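Local structure of probable glutamine-binding lipoprotein GlnH (GLNBP) (Mycobacterium tuberculosis, 6H20) at residues A[53-64]-A[74-85]; A[191-201]-A[212-223]. The protein probably serves as the extracytoplasmic amino-acid receptor of a transport and signalling system, binding acidic amino acids and, here, asparagine between its two lobes. All coordinates share one frame; numbering follows the deposited sequence.

Interaction 1. Residues A[53-64]-A[74-85]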
loop_
_atom_site.group_PDB
_atom_site.type_symbol
_atom_site.label_atom_id
_atom_site.label_comp_id
_atom_site.label_asym_id
_atom_site.label_seq_id
_atom_site.Cartn_x
_atom_site.Cartn_y
_atom_site.Cartn_z
ATOM N N LEU A 53 -5.073 3.957 18.946
ATOM C CA LEU A 53 -4.345 4.377 17.757
ATOM C C LEU A 53 -5.331 4.525 16.605
ATOM O O LEU A 53 -6.127 3.615 16.349
ATOM C CB LEU A 53 -3.310 3.305 17.405
ATOM C CG LEU A 53 -2.435 3.516 16.170
ATOM C CD1 LEU A 53 -1.444 4.652 16.435
ATOM C CD2 LEU A 53 -1.688 2.231 15.788
ATOM N N ILE A 54 -5.297 5.674 15.930
ATOM C CA ILE A 54 -6.197 5.940 14.806
ATOM C C ILE A 54 -5.431 5.681 13.517
ATOM O O ILE A 54 -4.411 6.331 13.245
ATOM C CB ILE A 54 -6.764 7.365 14.858
ATOM C CG1 ILE A 54 -7.502 7.577 16.183
ATOM C CG2 ILE A 54 -7.682 7.615 13.662
ATOM C CD1 ILE A 54 -7.876 9.021 16.464
ATOM N N VAL A 55 -5.923 4.716 12.734
ATOM C CA VAL A 55 -5.205 4.147 11.599
ATOM C C VAL A 55 -5.994 4.430 10.330
ATOM O O VAL A 55 -7.173 4.078 10.240
ATOM C CB VAL A 55 -5.037 2.629 11.776
ATOM C CG1 VAL A 55 -4.317 2.011 10.570
ATOM C CG2 VAL A 55 -4.286 2.317 13.065
ATOM N N GLY A 56 -5.324 5.008 9.334
ATOM C CA GLY A 56 -5.945 5.250 8.042
ATOM C C GLY A 56 -5.717 4.080 7.106
ATOM O O GLY A 56 -4.580 3.632 6.921
ATOM N N LEU A 57 -6.804 3.586 6.525
ATOM C CA LEU A 57 -6.773 2.479 5.565
ATOM C C LEU A 57 -8.155 2.410 4.930
ATOM O O LEU A 57 -8.962 3.331 5.083
ATOM C CB LEU A 57 -6.328 1.167 6.221
ATOM C CG LEU A 57 -6.894 0.739 7.580
ATOM C CD1 LEU A 57 -8.406 0.476 7.531
ATOM C CD2 LEU A 57 -6.136 -0.496 8.082
ATOM N N ASP A 58 -8.447 1.327 4.216
ATOM C CA ASP A 58 -9.775 1.199 3.609
ATOM C C ASP A 58 -10.223 -0.252 3.687
ATOM O O ASP A 58 -9.610 -1.078 4.370
ATOM C CB ASP A 58 -9.800 1.751 2.176
ATOM C CG ASP A 58 -9.127 0.822 1.159
ATOM O OD1 ASP A 58 -8.624 -0.262 1.515
ATOM O OD2 ASP A 58 -9.113 1.193 -0.025
ATOM N N ILE A 59 -11.283 -0.579 2.944
ATOM C CA ILE A 59 -11.677 -1.971 2.777
ATOM C C ILE A 59 -11.622 -2.423 1.315
ATOM O O ILE A 59 -12.244 -3.405 0.943
ATOM C CB ILE A 59 -13.014 -2.288 3.474
ATOM C CG1 ILE A 59 -14.151 -1.431 2.910
ATOM C CG2 ILE A 59 -12.896 -2.044 4.969
ATOM C CD1 ILE A 59 -15.515 -1.781 3.487
ATOM N N GLY A 60 -10.840 -1.743 0.479
ATOM C CA GLY A 60 -10.762 -2.075 -0.933
ATOM C C GLY A 60 -9.604 -2.950 -1.376
ATOM O O GLY A 60 -9.457 -3.187 -2.583
ATOM N N SER A 61 -8.793 -3.465 -0.448
ATOM C CA SER A 61 -7.577 -4.206 -0.786
ATOM C C SER A 61 -7.605 -5.566 -0.090
ATOM O O SER A 61 -7.109 -5.713 1.034
ATOM C CB SER A 61 -6.317 -3.394 -0.428
ATOM O OG SER A 61 -6.223 -2.211 -1.224
ATOM N N ASN A 62 -8.165 -6.567 -0.770
ATOM C CA ASN A 62 -8.130 -7.923 -0.239
ATOM C C ASN A 62 -6.693 -8.306 0.094
ATOM O O ASN A 62 -5.756 -7.947 -0.624
ATOM C CB ASN A 62 -8.675 -8.906 -1.271
ATOM C CG ASN A 62 -8.866 -10.292 -0.687
ATOM O OD1 ASN A 62 -9.222 -10.438 0.495
ATOM N ND2 ASN A 62 -8.609 -11.314 -1.490
ATOM N N LEU A 63 -6.532 -9.040 1.195
ATOM C CA LEU A 63 -5.290 -9.490 1.817
ATOM C C LEU A 63 -4.603 -8.415 2.641
ATOM O O LEU A 63 -3.688 -8.746 3.399
ATOM C CB LEU A 63 -4.259 -10.089 0.841
ATOM C CG LEU A 63 -4.811 -11.217 -0.033
ATOM C CD1 LEU A 63 -3.663 -11.738 -0.896
ATOM C CD2 LEU A 63 -5.429 -12.322 0.824
ATOM N N PHE A 64 -4.998 -7.146 2.524
ATOM C CA PHE A 64 -4.312 -6.031 3.168
ATOM C C PHE A 64 -5.200 -5.241 4.108
ATOM O O PHE A 64 -4.839 -5.051 5.271
ATOM C CB PHE A 64 -3.666 -5.129 2.102
ATOM C CG PHE A 64 -2.420 -5.729 1.542
ATOM C CD1 PHE A 64 -1.203 -5.531 2.179
ATOM C CD2 PHE A 64 -2.476 -6.583 0.457
ATOM C CE1 PHE A 64 -0.064 -6.129 1.716
ATOM C CE2 PHE A 64 -1.334 -7.206 -0.019
ATOM C CZ PHE A 64 -0.112 -6.966 0.620
ATOM N N ILE A 74 -12.643 -5.853 10.056
ATOM C CA ILE A 74 -11.607 -5.359 9.157
ATOM C C ILE A 74 -10.334 -6.125 9.454
ATOM O O ILE A 74 -9.937 -6.262 10.616
ATOM C CB ILE A 74 -11.381 -3.856 9.364
ATOM C CG1 ILE A 74 -12.710 -3.118 9.405
ATOM C CG2 ILE A 74 -10.403 -3.291 8.328
ATOM C CD1 ILE A 74 -13.110 -2.812 10.853
ATOM N N THR A 75 -9.689 -6.626 8.407
ATOM C CA THR A 75 -8.554 -7.511 8.595
ATOM C C THR A 75 -7.647 -7.413 7.379
ATOM O O THR A 75 -7.954 -6.729 6.397
ATOM C CB THR A 75 -9.026 -8.941 8.888
ATOM O OG1 THR A 75 -7.925 -9.732 9.357
ATOM C CG2 THR A 75 -9.644 -9.581 7.649
ATOM N N GLY A 76 -6.520 -8.109 7.452
ATOM C CA GLY A 76 -5.529 -8.087 6.396
ATOM C C GLY A 76 -4.137 -7.819 6.940
ATOM O O GLY A 76 -3.941 -7.504 8.113
ATOM N N PHE A 77 -3.161 -7.933 6.030
ATOM C CA PHE A 77 -1.752 -7.720 6.391
ATOM C C PHE A 77 -1.519 -6.324 6.963
ATOM O O PHE A 77 -0.824 -6.169 7.976
ATOM C CB PHE A 77 -0.876 -7.950 5.155
ATOM C CG PHE A 77 0.607 -7.927 5.422
ATOM C CD1 PHE A 77 1.319 -6.753 5.287
ATOM C CD2 PHE A 77 1.282 -9.090 5.769
ATOM C CE1 PHE A 77 2.687 -6.725 5.511
ATOM C CE2 PHE A 77 2.658 -9.066 6.002
ATOM C CZ PHE A 77 3.347 -7.867 5.866
ATOM N N ASP A 78 -2.075 -5.289 6.316
ATOM C CA ASP A 78 -1.878 -3.921 6.796
ATOM C C ASP A 78 -2.567 -3.695 8.141
ATOM O O ASP A 78 -2.019 -3.009 9.016
ATOM C CB ASP A 78 -2.389 -2.910 5.769
ATOM C CG ASP A 78 -1.383 -2.612 4.668
ATOM O OD1 ASP A 78 -0.170 -2.863 4.848
ATOM O OD2 ASP A 78 -1.824 -2.062 3.637
ATOM N N VAL A 79 -3.768 -4.254 8.320
ATOM C CA VAL A 79 -4.443 -4.183 9.615
ATOM C C VAL A 79 -3.564 -4.787 10.704
ATOM O O VAL A 79 -3.426 -4.228 11.805
ATOM C CB VAL A 79 -5.801 -4.902 9.522
ATOM C CG1 VAL A 79 -6.465 -4.940 10.883
ATOM C CG2 VAL A 79 -6.675 -4.206 8.498
ATOM N N ASP A 80 -2.946 -5.930 10.406
ATOM C CA ASP A 80 -2.125 -6.616 11.397
ATOM C C ASP A 80 -0.845 -5.848 11.691
ATOM O O ASP A 80 -0.417 -5.793 12.850
ATOM C CB ASP A 80 -1.853 -8.053 10.946
ATOM C CG ASP A 80 -3.073 -8.950 11.098
ATOM O OD1 ASP A 80 -4.042 -8.562 11.790
ATOM O OD2 ASP A 80 -3.058 -10.053 10.511
ATOM N N ILE A 81 -0.232 -5.241 10.664
ATOM C CA ILE A 81 0.934 -4.377 10.889
ATOM C C ILE A 81 0.566 -3.242 11.837
ATOM O O ILE A 81 1.269 -2.973 12.823
ATOM C CB ILE A 81 1.488 -3.842 9.553
ATOM C CG1 ILE A 81 2.121 -4.966 8.728
ATOM C CG2 ILE A 81 2.490 -2.719 9.826
ATOM C CD1 ILE A 81 3.428 -5.526 9.309
ATOM N N ALA A 82 -0.569 -2.583 11.570
ATOM C CA ALA A 82 -1.022 -1.498 12.439
ATOM C C ALA A 82 -1.269 -1.999 13.850
ATOM O O ALA A 82 -0.955 -1.308 14.826
ATOM C CB ALA A 82 -2.295 -0.846 11.874
ATOM N N GLY A 83 -1.809 -3.213 13.980
ATOM C CA GLY A 83 -2.065 -3.761 15.298
ATOM C C GLY A 83 -0.801 -4.003 16.098
ATOM O O GLY A 83 -0.830 -3.953 17.328
ATOM N N GLU A 84 0.316 -4.284 15.416
ATOM C CA GLU A 84 1.579 -4.453 16.134
ATOM C C GLU A 84 2.088 -3.129 16.695
ATOM O O GLU A 84 2.664 -3.099 17.793
ATOM C CB GLU A 84 2.617 -5.117 15.232
ATOM C CG GLU A 84 2.277 -6.556 14.863
ATOM C CD GLU A 84 2.069 -7.447 16.067
ATOM O OE1 GLU A 84 2.830 -7.297 17.055
ATOM O OE2 GLU A 84 1.143 -8.289 16.038
ATOM N N VAL A 85 1.875 -2.024 15.969
ATOM C CA VAL A 85 2.156 -0.706 16.533
ATOM C C VAL A 85 1.305 -0.476 17.773
ATOM O O VAL A 85 1.802 -0.053 18.822
ATOM C CB VAL A 85 1.934 0.393 15.480
ATOM C CG1 VAL A 85 2.196 1.778 16.088
ATOM C CG2 VAL A 85 2.825 0.145 14.278
#
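F64 lies against the first turn of helix 77-85, its CB 3.9 Å from D78 OD2. Further out, F64 CD1 approaches F77 CB at 3.8 Å, with D78 OD1 at the ring edge and in its plane. F64 CE1 ends beside F77 CD1; the two side chains point the same way, their rings oblique at 63°. CG lies opposite the carbonyl carbon (chi1 -76°), which turns the ring away from F64 O and leaves that oxygen facing the helix start, where D78 N and V79 N give it weak hydrogen bonds. L63 O takes a stronger one, nearly straight (173°), from F77 N at 2.8 Å, just after the N-cap residue G76. Strand 53-57 runs almost antiparallel to the helix, and the parallel strand 96-100 completes the beta-alpha-beta unit: L57 CD2 meets V79 CG2 at 3.8 Å, V55 CG1 meets A82 CB at 3.7 Å, and the L53 side chain crosses that of V85 at about a right angle, CD2 against CG1. The D78 carboxylate also bonds Y138 OH and the backbone N of ligand-binding T121. Carbonyls of 63-64 thus take up the first helical N-H groups, while a buried acid, probably an anion there, ties helix to binding site.

Interaction 2. Residues A[191-201]-A[212-223]; sequences WADCLVALQQR and ILAGLVEEDPYL. With ASN (asparagine), chain B.
W191 opens the contact by offering one indole face to I212, whose CG2 stands 4.1 Å from the centroid of the five-membered ring in a CH-pi contact. The indole edge meets the bound asparagine in plane, W191 NE1 lying 2.7 Å from ASN ND2; both are nominal donors, so the modelled orientation of the ligand amide is doubtful. One turn on, L195 fills the middle of the interface: its CB packs on L216 CD2, while its methyls diverge, CD1 to L223 CD1 at 3.6 Å and CD2 to E219 OE2 at 3.5 Å. CG anti to the backbone N (chi1 174°) directs this fork at the second helix and the turn after it. L198 reaches L223 tip to tip, CD2 to CD2 at 3.8 Å. Q199 slides past D220, Q199 CG 3.4 Å from D220 OD2. R201, the C-prime residue of a Schellman motif, gives a long, weak hydrogen bond from NH2 to Y222 OH (3.4 Å); a water accepts a weak one from R201 NE and donates to Y222 OH, which also bonds D150. The helices cross at -46°. C194 joins C165 by a disulfide, W191 and C194 rest on strand 205-207, and L213 and L223 pack on strand 139-148.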
loop_
_atom_site.group_PDB
_atom_site.type_symbol
_atom_site.label_atom_id
_atom_site.label_comp_id
_atom_site.label_asym_id
_atom_site.label_seq_id
_atom_site.Cartn_x
_atom_site.Cartn_y
_atom_site.Cartn_z
ATOM N N TRP A 191 -9.010 -0.410 -5.631
ATOM C CA TRP A 191 -8.633 -1.537 -6.478
ATOM C C TRP A 191 -9.752 -2.560 -6.625
ATOM O O TRP A 191 -9.831 -3.231 -7.660
ATOM C CB TRP A 191 -7.343 -2.175 -5.968
ATOM C CG TRP A 191 -6.209 -1.232 -6.144
ATOM C CD1 TRP A 191 -5.539 -0.565 -5.157
ATOM C CD2 TRP A 191 -5.642 -0.796 -7.386
ATOM N NE1 TRP A 191 -4.578 0.237 -5.713
ATOM C CE2 TRP A 191 -4.613 0.119 -7.073
ATOM C CE3 TRP A 191 -5.888 -1.099 -8.731
ATOM C CZ2 TRP A 191 -3.857 0.751 -8.050
ATOM C CZ3 TRP A 191 -5.132 -0.478 -9.711
ATOM C CH2 TRP A 191 -4.116 0.444 -9.362
ATOM N N ALA A 192 -10.626 -2.681 -5.623
ATOM C CA ALA A 192 -11.762 -3.588 -5.770
ATOM C C ALA A 192 -12.642 -3.164 -6.938
ATOM O O ALA A 192 -13.263 -4.018 -7.590
ATOM C CB ALA A 192 -12.560 -3.631 -4.470
ATOM N N ASP A 193 -12.700 -1.853 -7.218
ATOM C CA ASP A 193 -13.494 -1.356 -8.338
ATOM C C ASP A 193 -12.908 -1.808 -9.669
ATOM O O ASP A 193 -13.652 -2.060 -10.624
ATOM C CB ASP A 193 -13.579 0.168 -8.282
ATOM C CG ASP A 193 -14.206 0.669 -7.002
ATOM O OD1 ASP A 193 -15.066 -0.037 -6.432
ATOM O OD2 ASP A 193 -13.850 1.783 -6.560
ATOM N N CYS A 194 -11.573 -1.899 -9.756
ATOM C CA CYS A 194 -10.947 -2.412 -10.973
ATOM C C CYS A 194 -11.328 -3.862 -11.194
ATOM O O CYS A 194 -11.549 -4.288 -12.335
ATOM C CB CYS A 194 -9.423 -2.302 -10.890
ATOM S SG CYS A 194 -8.756 -0.655 -11.102
ATOM N N LEU A 195 -11.417 -4.634 -10.111
ATOM C CA LEU A 195 -11.802 -6.032 -10.261
ATOM C C LEU A 195 -13.217 -6.144 -10.800
ATOM O O LEU A 195 -13.477 -6.919 -11.726
ATOM C CB LEU A 195 -11.655 -6.768 -8.929
ATOM C CG LEU A 195 -12.172 -8.203 -8.985
ATOM C CD1 LEU A 195 -11.391 -9.006 -10.024
ATOM C CD2 LEU A 195 -12.102 -8.860 -7.620
ATOM N N VAL A 196 -14.142 -5.354 -10.255
ATOM C CA VAL A 196 -15.513 -5.363 -10.765
ATOM C C VAL A 196 -15.537 -5.005 -12.247
ATOM O O VAL A 196 -16.212 -5.659 -13.053
ATOM C CB VAL A 196 -16.407 -4.423 -9.937
ATOM C CG1 VAL A 196 -17.778 -4.270 -10.601
ATOM C CG2 VAL A 196 -16.553 -4.962 -8.528
ATOM N N ALA A 197 -14.800 -3.960 -12.627
ATOM C CA ALA A 197 -14.769 -3.537 -14.023
ATOM C C ALA A 197 -14.264 -4.651 -14.932
ATOM O O ALA A 197 -14.775 -4.837 -16.044
ATOM C CB ALA A 197 -13.897 -2.294 -14.170
ATOM N N LEU A 198 -13.254 -5.396 -14.486
ATOM C CA LEU A 198 -12.722 -6.474 -15.317
ATOM C C LEU A 198 -13.697 -7.640 -15.365
ATOM O O LEU A 198 -13.902 -8.250 -16.425
ATOM C CB LEU A 198 -11.352 -6.908 -14.792
ATOM C CG LEU A 198 -10.578 -7.937 -15.621
ATOM C CD1 LEU A 198 -10.437 -7.522 -17.085
ATOM C CD2 LEU A 198 -9.206 -8.152 -15.001
ATOM N N GLN A 199 -14.333 -7.948 -14.232
ATOM C CA GLN A 199 -15.343 -9.004 -14.231
ATOM C C GLN A 199 -16.473 -8.690 -15.195
ATOM O O GLN A 199 -17.040 -9.605 -15.810
ATOM C CB GLN A 199 -15.891 -9.205 -12.821
ATOM C CG GLN A 199 -14.888 -9.849 -11.895
ATOM C CD GLN A 199 -15.347 -9.911 -10.460
ATOM O OE1 GLN A 199 -15.988 -8.992 -9.954
ATOM N NE2 GLN A 199 -14.994 -10.994 -9.782
ATOM N N GLN A 200 -16.818 -7.415 -15.339
ATOM C CA GLN A 200 -17.877 -7.001 -16.245
ATOM C C GLN A 200 -17.360 -6.677 -17.637
ATOM O O GLN A 200 -18.128 -6.169 -18.465
ATOM C CB GLN A 200 -18.640 -5.816 -15.659
ATOM C CG GLN A 200 -19.085 -6.055 -14.240
ATOM C CD GLN A 200 -20.133 -5.074 -13.776
ATOM O OE1 GLN A 200 -20.711 -4.332 -14.572
ATOM N NE2 GLN A 200 -20.382 -5.059 -12.473
ATOM N N ARG A 201 -16.084 -6.967 -17.910
ATOM C CA ARG A 201 -15.467 -6.741 -19.222
ATOM C C ARG A 201 -15.557 -5.280 -19.663
ATOM O O ARG A 201 -15.684 -4.984 -20.855
ATOM C CB ARG A 201 -16.027 -7.695 -20.285
ATOM C CG ARG A 201 -16.024 -9.144 -19.837
ATOM C CD ARG A 201 -16.171 -10.095 -21.010
ATOM N NE ARG A 201 -15.390 -11.316 -20.817
ATOM C CZ ARG A 201 -15.903 -12.479 -20.424
ATOM N NH1 ARG A 201 -17.202 -12.585 -20.181
ATOM N NH2 ARG A 201 -15.117 -13.537 -20.278
ATOM N N ILE A 212 -1.174 -6.435 -4.258
ATOM C CA ILE A 212 -2.591 -6.086 -4.422
ATOM C C ILE A 212 -3.232 -6.974 -5.481
ATOM O O ILE A 212 -4.354 -7.487 -5.305
ATOM C CB ILE A 212 -2.737 -4.587 -4.763
ATOM C CG1 ILE A 212 -2.182 -3.725 -3.633
ATOM C CG2 ILE A 212 -4.216 -4.241 -5.075
ATOM C CD1 ILE A 212 -2.188 -2.237 -3.968
ATOM N N LEU A 213 -2.531 -7.170 -6.602
ATOM C CA LEU A 213 -3.071 -8.013 -7.669
ATOM C C LEU A 213 -3.317 -9.440 -7.190
ATOM O O LEU A 213 -4.311 -10.065 -7.586
ATOM C CB LEU A 213 -2.118 -8.025 -8.863
ATOM C CG LEU A 213 -1.878 -6.703 -9.597
ATOM C CD1 LEU A 213 -0.952 -6.956 -10.786
ATOM C CD2 LEU A 213 -3.198 -6.073 -10.063
ATOM N N ALA A 214 -2.422 -9.973 -6.344
ATOM C CA ALA A 214 -2.635 -11.310 -5.791
ATOM C C ALA A 214 -3.921 -11.380 -4.976
ATOM O O ALA A 214 -4.621 -12.402 -4.993
ATOM C CB ALA A 214 -1.430 -11.726 -4.944
ATOM N N GLY A 215 -4.260 -10.301 -4.267
ATOM C CA GLY A 215 -5.532 -10.259 -3.569
ATOM C C GLY A 215 -6.709 -10.326 -4.523
ATOM O O GLY A 215 -7.735 -10.952 -4.226
ATOM N N LEU A 216 -6.578 -9.678 -5.684
ATOM C CA LEU A 216 -7.632 -9.761 -6.694
ATOM C C LEU A 216 -7.727 -11.165 -7.283
ATOM O O LEU A 216 -8.837 -11.665 -7.535
ATOM C CB LEU A 216 -7.401 -8.710 -7.783
ATOM C CG LEU A 216 -7.344 -7.265 -7.278
ATOM C CD1 LEU A 216 -7.237 -6.339 -8.471
ATOM C CD2 LEU A 216 -8.561 -6.934 -6.422
ATOM N N VAL A 217 -6.584 -11.822 -7.514
ATOM C CA VAL A 217 -6.595 -13.203 -8.009
ATOM C C VAL A 217 -7.296 -14.124 -7.024
ATOM O O VAL A 217 -8.012 -15.049 -7.418
ATOM C CB VAL A 217 -5.165 -13.693 -8.300
ATOM C CG1 VAL A 217 -5.150 -15.206 -8.576
ATOM C CG2 VAL A 217 -4.579 -12.940 -9.472
ATOM N N GLU A 218 -7.081 -13.908 -5.725
ATOM C CA GLU A 218 -7.730 -14.763 -4.736
ATOM C C GLU A 218 -9.242 -14.660 -4.823
ATOM O O GLU A 218 -9.946 -15.642 -4.559
ATOM C CB GLU A 218 -7.254 -14.415 -3.325
ATOM C CG GLU A 218 -5.784 -14.681 -3.090
ATOM C CD GLU A 218 -5.535 -15.860 -2.173
ATOM O OE1 GLU A 218 -6.379 -16.779 -2.143
ATOM O OE2 GLU A 218 -4.494 -15.868 -1.480
ATOM N N GLU A 219 -9.757 -13.499 -5.221
ATOM C CA GLU A 219 -11.194 -13.338 -5.397
ATOM C C GLU A 219 -11.677 -13.853 -6.741
ATOM O O GLU A 219 -12.858 -14.191 -6.869
ATOM C CB GLU A 219 -11.571 -11.865 -5.236
ATOM C CG GLU A 219 -11.375 -11.369 -3.808
ATOM C CD GLU A 219 -11.558 -9.870 -3.641
ATOM O OE1 GLU A 219 -12.333 -9.470 -2.747
ATOM O OE2 GLU A 219 -10.916 -9.093 -4.376
ATOM N N ASP A 220 -10.802 -13.922 -7.741
ATOM C CA ASP A 220 -11.204 -14.258 -9.107
ATOM C C ASP A 220 -10.087 -15.074 -9.740
ATOM O O ASP A 220 -9.254 -14.539 -10.483
ATOM C CB ASP A 220 -11.453 -12.979 -9.909
ATOM C CG ASP A 220 -12.064 -13.242 -11.270
ATOM O OD1 ASP A 220 -12.108 -14.416 -11.698
ATOM O OD2 ASP A 220 -12.476 -12.257 -11.924
ATOM N N PRO A 221 -10.066 -16.391 -9.514
ATOM C CA PRO A 221 -8.949 -17.205 -10.028
ATOM C C PRO A 221 -8.934 -17.377 -11.543
ATOM O O PRO A 221 -7.999 -18.000 -12.068
ATOM C CB PRO A 221 -9.121 -18.548 -9.308
ATOM C CG PRO A 221 -10.060 -18.273 -8.182
ATOM C CD PRO A 221 -10.932 -17.149 -8.601
ATOM N N TYR A 222 -9.919 -16.834 -12.255
ATOM C CA TYR A 222 -9.853 -16.752 -13.709
ATOM C C TYR A 222 -8.789 -15.751 -14.161
ATOM O O TYR A 222 -8.367 -15.779 -15.320
ATOM C CB TYR A 222 -11.260 -16.412 -14.222
ATOM C CG TYR A 222 -11.403 -15.937 -15.657
ATOM C CD1 TYR A 222 -10.902 -16.682 -16.719
ATOM C CD2 TYR A 222 -12.094 -14.759 -15.947
ATOM C CE1 TYR A 222 -11.065 -16.248 -18.042
ATOM C CE2 TYR A 222 -12.260 -14.328 -17.244
ATOM C CZ TYR A 222 -11.744 -15.065 -18.286
ATOM O OH TYR A 222 -11.923 -14.599 -19.579
ATOM N N LEU A 223 -8.337 -14.877 -13.266
ATOM C CA LEU A 223 -7.308 -13.907 -13.604
ATOM C C LEU A 223 -5.925 -14.435 -13.235
ATOM O O LEU A 223 -5.770 -15.298 -12.361
ATOM C CB LEU A 223 -7.570 -12.589 -12.872
ATOM C CG LEU A 223 -9.016 -12.120 -12.923
ATOM C CD1 LEU A 223 -9.120 -10.808 -12.146
ATOM C CD2 LEU A 223 -9.469 -11.909 -14.359
HETATM N N ASN B . 1.415 1.091 -3.497
HETATM C CA ASN B . 0.823 1.950 -4.522
HETATM C C ASN B . 0.790 3.383 -4.021
HETATM O O ASN B . 0.123 4.244 -4.624
HETATM C CB ASN B . -0.583 1.471 -4.889
HETATM C CG ASN B . -1.573 1.648 -3.764
HETATM O OD1 ASN B . -1.214 1.831 -2.605
HETATM N ND2 ASN B . -2.839 1.631 -4.113
HETATM O OXT ASN B . 1.443 3.670 -2.995
HETATM O O HOH W 1 -12.820 -11.722 -19.625
#

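Each contact touches or approaches the asparagine pocket at one end, but they hold different elements: interaction 1 joins a strand and its following loop to a helix, whereas interaction 2 pairs two helices. Interaction 1 is largely buried, nearer the centre of the chain, and combines aliphatic packing with backbone bonds at a helix start. Interaction 2 has a leucine-rich middle but passes outward to exposed polar groups and a water. Their links to the ligand differ too, since W191 and I212 line the pocket directly while D78 acts through T121. The two meet where N62 ND2 probably donates to G215 O at 2.9 Å and L63 CD1 packs on G215 CA, consistent with a closed, ligand-bound form of this two-lobed fold.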